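Uncharacterized protein ScGH5_18 (Streptomyces cattleya, PDB 7LR8) is a family GH5 glycoside hydrolase that probably cleaves the Manβ1-4GlcNAc core disaccharide during N-glycan breakdown. Local coordinates at residues 282-285 with 286-290. The protein carries 1 engineered substitution. Residues are numbered along the deposited sequence; the frame is centred on the assembly and turned at random.
Sequences AEFA and TATID
Thr288 sits one helical turn after Phe284 and meets it twice, through the backbone and over the ring. Thr288 N and Thr288 OG1 both donate to Phe284 O, each at 2.9 Å. The two donors reach that oxygen from opposite faces of the carbonyl plane, and OG1 lies well above it, 37° out. OG1 stands beside its own backbone N (chi1 -69°), which turns the hydroxyl back along the helix. Thr288 OG1 also lies over one face of the Phe284 ring, displaced toward the rim, 3.3 Å from Phe284 CZ. Phe284 CG is anti to the backbone N (chi1 165°), and this swings the ring forward over the hydroxyl. This buried side is tight: Phe284 also packs on Ala271 and Val276, and Thr288 on Ala246 of helix 240-253. Ala285 and Ile289, joined by a 2.9 Å bond from Ile289 N to Ala285 O, face Val339 of helix 334-349. The solvent side is looser. The exposed Glu283 side chain stays clear of 286-290, and Asp290 OD1 instead forms a salt bridge with Arg345 NH1. With an alanine at Phe284, Thr288 OG1 is likely to lose its aromatic cover, leaving a gap beside Ala271 and Val276. Helix 281-293 links strands 264-269 and 298-304 in the beta-alpha-beta layout of the GH5 (beta/alpha)8 barrel. The OG1 proton is spent on a carbonyl of its own helix, consistent with a buried threonine resting against an aromatic face.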
loop_
_atom_site.group_PDB
_atom_site.type_symbol
_atom_site.label_atom_id
_atom_site.label_comp_id
_atom_site.label_asym_id
_atom_site.label_seq_id
_atom_site.Cartn_x
_atom_site.Cartn_y
_atom_site.Cartn_z
ATOM N N ALA B 282 4.514 25.163 -24.690
ATOM C CA ALA B 282 3.866 25.062 -25.996
ATOM C C ALA B 282 4.897 24.936 -27.112
ATOM O O ALA B 282 4.779 24.064 -27.987
ATOM C CB ALA B 282 2.959 26.276 -26.242
ATOM N N GLU B 283 5.905 25.813 -27.107
ATOM C CA GLU B 283 6.969 25.730 -28.105
ATOM C C GLU B 283 7.690 24.393 -28.032
ATOM O O GLU B 283 8.052 23.812 -29.064
ATOM C CB GLU B 283 7.978 26.857 -27.909
ATOM C CG GLU B 283 7.586 28.170 -28.509
ATOM C CD GLU B 283 8.615 29.228 -28.207
ATOM O OE1 GLU B 283 9.733 29.141 -28.754
ATOM O OE2 GLU B 283 8.314 30.123 -27.394
ATOM N N PHE B 284 7.919 23.897 -26.816
ATOM C CA PHE B 284 8.636 22.640 -26.658
ATOM C C PHE B 284 7.821 21.478 -27.200
ATOM O O PHE B 284 8.371 20.566 -27.830
ATOM C CB PHE B 284 8.979 22.419 -25.181
ATOM C CG PHE B 284 9.397 21.015 -24.857
ATOM C CD1 PHE B 284 10.711 20.606 -25.034
ATOM C CD2 PHE B 284 8.474 20.096 -24.380
ATOM C CE1 PHE B 284 11.087 19.293 -24.737
ATOM C CE2 PHE B 284 8.850 18.796 -24.086
ATOM C CZ PHE B 284 10.161 18.402 -24.266
ATOM N N ALA B 285 6.510 21.488 -26.949
ATOM C CA ALA B 285 5.655 20.402 -27.421
ATOM C C ALA B 285 5.642 20.355 -28.942
ATOM O O ALA B 285 5.776 19.281 -29.539
ATOM C CB ALA B 285 4.237 20.571 -26.869
ATOM N N THR B 286 5.498 21.524 -29.584
ATOM C CA THR B 286 5.521 21.607 -31.044
ATOM C C THR B 286 6.841 21.083 -31.596
ATOM O O THR B 286 6.860 20.239 -32.500
ATOM C CB THR B 286 5.289 23.057 -31.487
ATOM O OG1 THR B 286 3.983 23.476 -31.076
ATOM C CG2 THR B 286 5.413 23.214 -33.021
ATOM N N ALA B 287 7.960 21.543 -31.028
ATOM C CA ALA B 287 9.266 21.115 -31.519
ATOM C C ALA B 287 9.447 19.620 -31.346
ATOM O O ALA B 287 9.949 18.936 -32.249
ATOM C CB ALA B 287 10.378 21.867 -30.790
ATOM N N THR B 288 9.031 19.099 -30.185
ATOM C CA THR B 288 9.206 17.689 -29.870
ATOM C C THR B 288 8.402 16.809 -30.815
ATOM O O THR B 288 8.915 15.818 -31.354
ATOM C CB THR B 288 8.780 17.433 -28.424
ATOM O OG1 THR B 288 9.717 18.052 -27.537
ATOM C CG2 THR B 288 8.721 15.938 -28.132
ATOM N N ILE B 289 7.130 17.154 -31.014
ATOM C CA ILE B 289 6.271 16.369 -31.892
ATOM C C ILE B 289 6.748 16.461 -33.342
ATOM O O ILE B 289 6.807 15.443 -34.042
ATOM C CB ILE B 289 4.806 16.815 -31.736
ATOM C CG1 ILE B 289 4.313 16.505 -30.322
ATOM C CG2 ILE B 289 3.925 16.147 -32.802
ATOM C CD1 ILE B 289 2.890 16.945 -30.060
ATOM N N ASP B 290 7.108 17.665 -33.819
ATOM C CA ASP B 290 7.662 17.765 -35.168
ATOM C C ASP B 290 8.879 16.859 -35.323
ATOM O O ASP B 290 9.038 16.187 -36.348
ATOM C CB ASP B 290 8.055 19.205 -35.505
ATOM C CG ASP B 290 6.863 20.106 -35.768
ATOM O OD1 ASP B 290 5.780 19.604 -36.125
ATOM O OD2 ASP B 290 7.021 21.338 -35.629
#